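PDB 5Y0E: TssK from Serratia sp. FS14, which probably serves as a trimeric baseplate component of the bacterial type VI secretion system, linking the baseplate to the membrane complex. Local coordinates for residues S157-N160 and A161-A165; S277-R280 and T281-R285; A351-A354 and A355-L359. All blocks are in the same frame, centred on the assembly; numbering follows the deposited sequence.

Interaction 1. Residues S157-N160 and A161-A165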
ATOM      1  N   SER A 157      15.559  31.146  -7.930  1.00 56.62           N
ATOM      2  CA  SER A 157      16.407  32.142  -7.292  1.00 54.11           C
ATOM      3  C   SER A 157      15.669  33.444  -6.999  1.00 56.95           C
ATOM      4  O   SER A 157      16.111  34.207  -6.137  1.00 58.81           O
ATOM      5  CB  SER A 157      17.612  32.427  -8.167  1.00 51.89           C
ATOM      6  OG  SER A 157      17.203  32.963  -9.397  1.00 54.92           O
ATOM      7  N   GLU A 158      14.569  33.724  -7.684  1.00 55.54           N
ATOM      8  CA  GLU A 158      13.845  34.966  -7.452  1.00 57.57           C
ATOM      9  C   GLU A 158      12.850  34.879  -6.300  1.00 57.40           C
ATOM     10  O   GLU A 158      12.148  35.851  -6.039  1.00 55.44           O
ATOM     11  CB  GLU A 158      13.127  35.407  -8.734  1.00 55.33           C
ATOM     12  CG  GLU A 158      14.066  35.708  -9.876  1.00 56.33           C
ATOM     13  CD  GLU A 158      13.381  35.847 -11.230  1.00 65.62           C
ATOM     14  OE1 GLU A 158      12.258  35.329 -11.424  1.00 59.33           O
ATOM     15  OE2 GLU A 158      13.993  36.474 -12.122  1.00 76.30           O
ATOM     16  N   LEU A 159      12.792  33.762  -5.590  1.00 58.62           N
ATOM     17  CA  LEU A 159      11.804  33.570  -4.541  1.00 57.76           C
ATOM     18  C   LEU A 159      12.220  34.251  -3.247  1.00 55.47           C
ATOM     19  O   LEU A 159      13.399  34.469  -2.984  1.00 54.35           O
ATOM     20  CB  LEU A 159      11.598  32.083  -4.264  1.00 53.84           C
ATOM     21  CG  LEU A 159      10.653  31.343  -5.191  1.00 52.88           C
ATOM     22  CD1 LEU A 159      10.731  29.860  -4.944  1.00 48.28           C
ATOM     23  CD2 LEU A 159       9.249  31.851  -4.971  1.00 53.08           C
ATOM     24  N   ASN A 160      11.224  34.547  -2.418  1.00 52.83           N
ATOM     25  CA  ASN A 160      11.451  34.885  -1.025  1.00 53.85           C
ATOM     26  C   ASN A 160      10.236  34.453  -0.218  1.00 53.23           C
ATOM     27  O   ASN A 160       9.293  33.870  -0.749  1.00 54.65           O
ATOM     28  CB  ASN A 160      11.741  36.378  -0.867  1.00 57.50           C
ATOM     29  CG  ASN A 160      10.627  37.238  -1.376  1.00 55.00           C
ATOM     30  OD1 ASN A 160       9.453  36.958  -1.165  1.00 52.83           O
ATOM     31  ND2 ASN A 160      10.990  38.300  -2.063  1.00 61.40           N
ATOM     32  N   ALA A 161      10.243  34.780   1.069  1.00 55.26           N
ATOM     33  CA  ALA A 161       9.190  34.361   1.988  1.00 56.53           C
ATOM     34  C   ALA A 161       7.831  34.961   1.684  1.00 53.82           C
ATOM     35  O   ALA A 161       6.861  34.593   2.342  1.00 55.82           O
ATOM     36  CB  ALA A 161       9.567  34.722   3.420  1.00 53.49           C
ATOM     37  N   GLU A 162       7.725  35.884   0.746  1.00 55.33           N
ATOM     38  CA  GLU A 162       6.418  36.407   0.394  1.00 54.26           C
ATOM     39  C   GLU A 162       5.742  35.572  -0.667  1.00 53.48           C
ATOM     40  O   GLU A 162       4.705  35.978  -1.192  1.00 55.31           O
ATOM     41  CB  GLU A 162       6.526  37.859  -0.072  1.00 57.56           C
ATOM     42  CG  GLU A 162       7.300  38.781   0.873  1.00 59.56           C
ATOM     43  CD  GLU A 162       6.917  38.608   2.341  1.00 66.47           C
ATOM     44  OE1 GLU A 162       7.825  38.637   3.195  1.00 72.35           O
ATOM     45  OE2 GLU A 162       5.719  38.448   2.655  1.00 68.39           O
ATOM     46  N   TRP A 163       6.297  34.415  -0.994  1.00 51.14           N
ATOM     47  CA  TRP A 163       5.707  33.542  -1.988  1.00 48.11           C
ATOM     48  C   TRP A 163       5.765  32.119  -1.478  1.00 47.63           C
ATOM     49  O   TRP A 163       6.647  31.768  -0.697  1.00 49.58           O
ATOM     50  CB  TRP A 163       6.436  33.614  -3.328  1.00 47.90           C
ATOM     51  CG  TRP A 163       6.521  34.960  -3.934  1.00 50.54           C
ATOM     52  CD1 TRP A 163       7.321  35.993  -3.540  1.00 48.98           C
ATOM     53  CD2 TRP A 163       5.793  35.428  -5.070  1.00 48.26           C
ATOM     54  NE1 TRP A 163       7.121  37.077  -4.353  1.00 48.10           N
ATOM     55  CE2 TRP A 163       6.188  36.753  -5.301  1.00 48.43           C
ATOM     56  CE3 TRP A 163       4.845  34.857  -5.906  1.00 45.77           C
ATOM     57  CZ2 TRP A 163       5.669  37.506  -6.329  1.00 46.57           C
ATOM     58  CZ3 TRP A 163       4.333  35.605  -6.918  1.00 47.79           C
ATOM     59  CH2 TRP A 163       4.742  36.913  -7.127  1.00 48.29           C
ATOM     60  N   THR A 164       4.801  31.314  -1.901  1.00 45.93           N
ATOM     61  CA  THR A 164       4.983  29.877  -1.930  1.00 42.92           C
ATOM     62  C   THR A 164       5.021  29.459  -3.381  1.00 43.95           C
ATOM     63  O   THR A 164       4.578  30.186  -4.265  1.00 44.86           O
ATOM     64  CB  THR A 164       3.883  29.104  -1.195  1.00 43.36           C
ATOM     65  OG1 THR A 164       2.633  29.278  -1.863  1.00 49.44           O
ATOM     66  CG2 THR A 164       3.772  29.537   0.236  1.00 41.68           C
ATOM     67  N   ALA A 165       5.573  28.283  -3.627  1.00 43.13           N
ATOM     68  CA  ALA A 165       5.779  27.889  -5.006  1.00 42.45           C
ATOM     69  C   ALA A 165       5.857  26.382  -5.115  1.00 42.74           C
ATOM     70  O   ALA A 165       6.244  25.694  -4.173  1.00 43.77           O
ATOM     71  CB  ALA A 165       7.054  28.513  -5.570  1.00 42.33           C
TER
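Asn160 and Glu162 meet in an Asx turn superposed on a type I beta turn, Asn160 to Trp163, at the start of strand 163-174. Two bonds define the pair of turns. The side-chain OD1 of Asn160 accepts the backbone N-H of Glu162 at 2.8 Å, fairly straight at the hydrogen (154°), with the donor tilted from the amide carbonyl plane. The backbone O of Asn160 takes the N-H of Trp163 at 3.1 Å, a more bent bond whose donor stands above the carbonyl plane. The Asn160 amide reaches its donor because CG lies between the backbone N and the carbonyl carbon (chi1 59°), which folds the amide forward over the turn.

The same OD1 also touches two side chains. It lies at the edge of the Trp163 indole, in the ring plane, 3.3 Å from CD1, so the amide oxygen meets the ring's C-H rim and not its pi face; CB of Glu162 lies against it as well. The Glu162 carboxylate is engaged elsewhere, with OE2 forming salt bridges to Arg106 and Arg109.

The remaining contacts are apolar. Leu159 and Trp163 cross obliquely, with methyl CD2 of Leu159 set against CB of Trp163 at 3.7 Å. Trp163 directs its CB toward residues 157-160, and its side chain packs on Met154 of strand 142-155 and Ala101 of strand 96-103. The turn thus completes the passage from strand 142-155 to strand 163-174, which border strand 96-103 on its two sides in the same sheet. Two residues into the new strand, both methyls of Leu159 reach Ala165: CD1 and CD2 are each 4.0 Å from its CB.

Interaction 2. Residues S277-R280 and T281-R285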
ATOM      1  N   SER A 277      20.700  -9.748  -0.098  1.00 34.91           N
ATOM      2  CA  SER A 277      21.946  -9.198  -0.575  1.00 34.77           C
ATOM      3  C   SER A 277      23.099  -9.788   0.217  1.00 37.39           C
ATOM      4  O   SER A 277      22.912 -10.439   1.239  1.00 37.44           O
ATOM      5  CB  SER A 277      21.941  -7.680  -0.453  1.00 35.74           C
ATOM      6  OG  SER A 277      22.148  -7.270   0.878  1.00 37.84           O
ATOM      7  N   ALA A 278      24.314  -9.543  -0.269  1.00 37.93           N
ATOM      8  CA  ALA A 278      25.490  -9.990   0.460  1.00 34.57           C
ATOM      9  C   ALA A 278      25.531  -9.405   1.858  1.00 35.68           C
ATOM     10  O   ALA A 278      25.928 -10.084   2.799  1.00 36.36           O
ATOM     11  CB  ALA A 278      26.744  -9.631  -0.315  1.00 34.50           C
ATOM     12  N   GLN A 279      25.087  -8.163   2.021  1.00 39.41           N
ATOM     13  CA  GLN A 279      25.087  -7.507   3.325  1.00 39.67           C
ATOM     14  C   GLN A 279      23.985  -8.002   4.249  1.00 38.55           C
ATOM     15  O   GLN A 279      24.053  -7.736   5.447  1.00 40.29           O
ATOM     16  CB  GLN A 279      24.925  -5.999   3.176  1.00 40.76           C
ATOM     17  CG  GLN A 279      25.834  -5.354   2.179  1.00 43.56           C
ATOM     18  CD  GLN A 279      25.334  -5.536   0.777  1.00 52.15           C
ATOM     19  OE1 GLN A 279      25.289  -6.647   0.272  1.00 49.77           O
ATOM     20  NE2 GLN A 279      24.908  -4.454   0.152  1.00 61.57           N
ATOM     21  N   ARG A 280      22.952  -8.658   3.717  1.00 38.28           N
ATOM     22  CA  ARG A 280      21.885  -9.262   4.511  1.00 37.46           C
ATOM     23  C   ARG A 280      20.977  -8.258   5.219  1.00 35.84           C
ATOM     24  O   ARG A 280      19.982  -8.641   5.811  1.00 34.71           O
ATOM     25  CB  ARG A 280      22.465 -10.225   5.550  1.00 35.06           C
ATOM     26  CG  ARG A 280      23.150 -11.416   4.984  1.00 34.71           C
ATOM     27  CD  ARG A 280      22.299 -12.089   3.972  1.00 33.06           C
ATOM     28  NE  ARG A 280      22.947 -13.216   3.337  1.00 29.45           N
ATOM     29  CZ  ARG A 280      22.432 -13.872   2.315  1.00 31.31           C
ATOM     30  NH1 ARG A 280      21.281 -13.500   1.822  1.00 37.86           N
ATOM     31  NH2 ARG A 280      23.063 -14.893   1.776  1.00 37.21           N
ATOM     32  N   THR A 281      21.308  -6.981   5.184  1.00 38.61           N
ATOM     33  CA  THR A 281      20.552  -5.971   5.899  1.00 35.93           C
ATOM     34  C   THR A 281      20.932  -4.637   5.297  1.00 37.66           C
ATOM     35  O   THR A 281      22.031  -4.504   4.770  1.00 48.74           O
ATOM     36  CB  THR A 281      20.855  -6.014   7.405  1.00 39.38           C
ATOM     37  OG1 THR A 281      20.002  -5.110   8.112  1.00 43.83           O
ATOM     38  CG2 THR A 281      22.271  -5.640   7.686  1.00 41.05           C
ATOM     39  N   PRO A 282      20.042  -3.660   5.301  1.00 37.42           N
ATOM     40  CA  PRO A 282      20.360  -2.390   4.652  1.00 38.28           C
ATOM     41  C   PRO A 282      21.575  -1.732   5.269  1.00 43.25           C
ATOM     42  O   PRO A 282      21.755  -1.686   6.486  1.00 42.64           O
ATOM     43  CB  PRO A 282      19.104  -1.554   4.877  1.00 34.07           C
ATOM     44  CG  PRO A 282      18.053  -2.530   5.073  1.00 38.47           C
ATOM     45  CD  PRO A 282      18.656  -3.698   5.763  1.00 38.21           C
ATOM     46  N   GLU A 283      22.396  -1.200   4.411  1.00 45.03           N
ATOM     47  CA  GLU A 283      23.613  -0.570   4.840  1.00 50.13           C
ATOM     48  C   GLU A 283      23.606   0.847   4.305  1.00 53.33           C
ATOM     49  O   GLU A 283      23.211   1.088   3.165  1.00 51.68           O
ATOM     50  CB  GLU A 283      24.803  -1.397   4.358  1.00 53.97           C
ATOM     51  CG  GLU A 283      26.084  -0.675   4.139  1.00 59.96           C
ATOM     52  CD  GLU A 283      27.143  -1.605   3.585  1.00 66.03           C
ATOM     53  OE1 GLU A 283      27.275  -1.685   2.344  1.00 66.46           O
ATOM     54  OE2 GLU A 283      27.830  -2.269   4.393  1.00 70.17           O
ATOM     55  N   GLY A 284      23.996   1.777   5.141  1.00 53.66           N
ATOM     56  CA  GLY A 284      23.966   3.162   4.748  1.00 55.82           C
ATOM     57  C   GLY A 284      22.678   3.841   5.142  1.00 62.62           C
ATOM     58  O   GLY A 284      21.803   3.287   5.819  1.00 61.11           O
ATOM     59  N   ARG A 285      22.577   5.095   4.715  1.00 64.03           N
ATOM     60  CA  ARG A 285      21.373   5.871   4.951  1.00 60.46           C
ATOM     61  C   ARG A 285      20.239   5.327   4.095  1.00 53.69           C
ATOM     62  O   ARG A 285      20.400   5.120   2.891  1.00 51.76           O
ATOM     63  CB  ARG A 285      21.621   7.347   4.631  1.00 66.99           C
ATOM     64  CG  ARG A 285      22.744   8.014   5.423  1.00 73.00           C
ATOM     65  CD  ARG A 285      23.151   9.377   4.808  1.00 86.39           C
ATOM     66  NE  ARG A 285      23.878   9.255   3.536  1.00 91.17           N
ATOM     67  CZ  ARG A 285      23.981  10.222   2.625  1.00 89.46           C
ATOM     68  NH1 ARG A 285      23.399  11.394   2.828  1.00 88.98           N
ATOM     69  NH2 ARG A 285      24.662  10.018   1.504  1.00 92.91           N
TER
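Gln279 has its CG beside the backbone N (chi1 -49°), which turns that methylene to Glu283; farther out the chain bends at chi2, and the placement of the amide is doubtful because its OE1 falls too close to the residue's own backbone N. Glu283 is extended beyond CG and brings OE1 to 3.9 Å from CG of Gln279. The two side chains cross at about a right angle, a loose contact between a methylene and a carboxylate oxygen. Closer in, CB of Gln279 is 3.6 Å from the backbone O of Thr281, and the Thr281 methyl CG2 returns to 3.5 Å from the backbone O of Gln279. Gln279 itself lies in a type I beta turn, Ser277 to Arg280, closed by the Arg280 N to Ser277 O bond of 3.1 Å. Ser277 OG, hydrogen-bonded to Ala274 O, also receives weak bonds from the backbone N of Gln279 and of Arg280, the former in the manner of an ST turn. The loop joins helix 259-273 to helix 294-309 and lies against a neighbouring copy of the protein: Asn242 ND2 of the second subunit binds Arg280 O, while Thr281 OG1 is hydrogen-bonded to Ser214 OG and Asn242 OD1 of that subunit.

Interaction 3. Residues A351-A354 and A355-L359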
ATOM      1  N   ALA A 351       9.183 -25.296 -26.232  1.00 49.87           N
ATOM      2  CA  ALA A 351       7.839 -25.747 -26.487  1.00 50.68           C
ATOM      3  C   ALA A 351       7.778 -27.243 -26.427  1.00 52.47           C
ATOM      4  O   ALA A 351       8.781 -27.891 -26.426  1.00 54.76           O
ATOM      5  CB  ALA A 351       7.376 -25.276 -27.842  1.00 52.49           C
ATOM      6  N   ASP A 352       6.585 -27.797 -26.398  1.00 54.25           N
ATOM      7  CA  ASP A 352       6.461 -29.230 -26.338  1.00 50.83           C
ATOM      8  C   ASP A 352       6.333 -29.858 -27.699  1.00 51.57           C
ATOM      9  O   ASP A 352       5.429 -30.599 -27.959  1.00 53.00           O
ATOM     10  CB  ASP A 352       5.305 -29.623 -25.454  1.00 50.71           C
ATOM     11  CG  ASP A 352       5.703 -29.766 -24.028  1.00 53.90           C
ATOM     12  OD1 ASP A 352       6.588 -30.552 -23.762  1.00 55.50           O
ATOM     13  OD2 ASP A 352       5.155 -29.102 -23.154  1.00 57.08           O
ATOM     14  N   VAL A 353       7.259 -29.542 -28.571  1.00 52.48           N
ATOM     15  CA  VAL A 353       7.275 -30.127 -29.903  1.00 53.94           C
ATOM     16  C   VAL A 353       8.603 -30.838 -30.106  1.00 54.31           C
ATOM     17  O   VAL A 353       9.461 -30.821 -29.228  1.00 57.53           O
ATOM     18  CB  VAL A 353       7.046 -29.053 -30.972  1.00 55.31           C
ATOM     19  CG1 VAL A 353       5.892 -28.179 -30.568  1.00 56.78           C
ATOM     20  CG2 VAL A 353       8.286 -28.225 -31.147  1.00 55.46           C
ATOM     21  N   ALA A 354       8.783 -31.487 -31.243  1.00 55.01           N
ATOM     22  CA  ALA A 354      10.056 -32.120 -31.524  1.00 53.15           C
ATOM     23  C   ALA A 354      11.079 -31.072 -31.923  1.00 58.40           C
ATOM     24  O   ALA A 354      10.751 -30.057 -32.538  1.00 61.30           O
ATOM     25  CB  ALA A 354       9.919 -33.154 -32.635  1.00 54.56           C
ATOM     26  N   ALA A 355      12.333 -31.335 -31.574  1.00 57.12           N
ATOM     27  CA  ALA A 355      13.383 -30.356 -31.815  1.00 56.07           C
ATOM     28  C   ALA A 355      13.480 -29.996 -33.288  1.00 59.80           C
ATOM     29  O   ALA A 355      13.634 -28.821 -33.635  1.00 61.56           O
ATOM     30  CB  ALA A 355      14.713 -30.895 -31.306  1.00 54.53           C
ATOM     31  N   GLU A 356      13.387 -30.988 -34.146  1.00 61.01           N
ATOM     32  CA  GLU A 356      13.483 -30.741 -35.562  1.00 64.02           C
ATOM     33  C   GLU A 356      12.324 -29.923 -36.072  1.00 62.77           C
ATOM     34  O   GLU A 356      12.421 -29.263 -37.072  1.00 64.75           O
ATOM     35  CB  GLU A 356      13.557 -32.053 -36.310  1.00 68.35           C
ATOM     36  CG  GLU A 356      14.739 -32.901 -35.910  1.00 68.04           C
ATOM     37  CD  GLU A 356      14.403 -33.900 -34.844  1.00 73.22           C
ATOM     38  OE1 GLU A 356      15.033 -34.967 -34.850  1.00 79.70           O
ATOM     39  OE2 GLU A 356      13.533 -33.612 -34.001  1.00 68.70           O
ATOM     40  N   VAL A 357      11.217 -29.979 -35.366  1.00 60.74           N
ATOM     41  CA  VAL A 357      10.059 -29.229 -35.759  1.00 65.05           C
ATOM     42  C   VAL A 357      10.235 -27.812 -35.311  1.00 63.47           C
ATOM     43  O   VAL A 357       9.980 -26.896 -36.040  1.00 66.26           O
ATOM     44  CB  VAL A 357       8.802 -29.791 -35.108  1.00 68.17           C
ATOM     45  CG1 VAL A 357       7.765 -28.704 -34.929  1.00 65.50           C
ATOM     46  CG2 VAL A 357       8.253 -30.919 -35.947  1.00 67.95           C
ATOM     47  N   LEU A 358      10.723 -27.641 -34.101  1.00 61.98           N
ATOM     48  CA  LEU A 358      10.933 -26.328 -33.560  1.00 58.37           C
ATOM     49  C   LEU A 358      11.968 -25.561 -34.324  1.00 62.26           C
ATOM     50  O   LEU A 358      11.836 -24.383 -34.505  1.00 65.26           O
ATOM     51  CB  LEU A 358      11.354 -26.414 -32.116  1.00 56.15           C
ATOM     52  CG  LEU A 358      11.419 -25.062 -31.452  1.00 54.86           C
ATOM     53  CD1 LEU A 358      10.044 -24.564 -31.105  1.00 52.62           C
ATOM     54  CD2 LEU A 358      12.279 -25.131 -30.229  1.00 52.61           C
ATOM     55  N   LEU A 359      13.005 -26.217 -34.799  1.00 60.51           N
ATOM     56  CA  LEU A 359      14.015 -25.502 -35.523  1.00 59.98           C
ATOM     57  C   LEU A 359      13.573 -25.076 -36.894  1.00 64.25           C
ATOM     58  O   LEU A 359      14.075 -24.110 -37.423  1.00 67.71           O
ATOM     59  CB  LEU A 359      15.276 -26.321 -35.623  1.00 59.76           C
ATOM     60  CG  LEU A 359      16.024 -26.394 -34.318  1.00 58.65           C
ATOM     61  CD1 LEU A 359      17.061 -27.470 -34.422  1.00 61.03           C
ATOM     62  CD2 LEU A 359      16.678 -25.092 -33.951  1.00 59.02           C
TER
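Ala354 and Leu358 share the first alpha-helical hydrogen bond of helix 355-365: Leu358 N gives its hydrogen to Ala354 O at 2.9 Å, approaching almost in line with the carbonyl (165° at the oxygen). Val357 N reaches the same oxygen at 2.9 Å, from well above the carbonyl plane and with a more bent N-H (131°). One carbonyl therefore serves two successive amides. Ala354 holds the N-cap position, but its methyl side chain offers no acceptor there.

The apolar contacts gather round Val353. Its CG2 branch lies 3.7 Å from CB of Leu358 and 3.8 Å from CG1 of Val357, and Val353 crosses both side chains at about a right angle. With CG1 of Val357 anti to its backbone N (chi1 152°), that methyl faces back toward Val353. Farther up the chain, CB of Ala351 sits 4.3 Å from CD1 of Leu358. Outside the segments, Val353 also packs on Phe432 and Pro433, and Leu358 on Thr404 of strand 404-408.

The pairing of Val353, just before the N-cap, with Leu358, five residues on in the first turn, is the hydrophobic staple characteristic of helix N termini.

From the N terminus the three contacts come in series, none enclosing or crossing another, and each is local to one unbroken stretch: two turns and a helix start. Interaction 1 closes the bend leading into strand 163-174 of the mixed sheet in the N-terminal part. Interaction 2 lies in the loop between helices 259-273 and 294-309 of the middle region, about 40 Å from interaction 1 centre to centre, and is bonded to the second subunit. Interaction 3 takes the chain from strand 343-350 of the C-terminal antiparallel sheet into helix 355-365. Interactions 1 and 3 lie on opposite sides of the chain's centre, with centres about 68 Å apart.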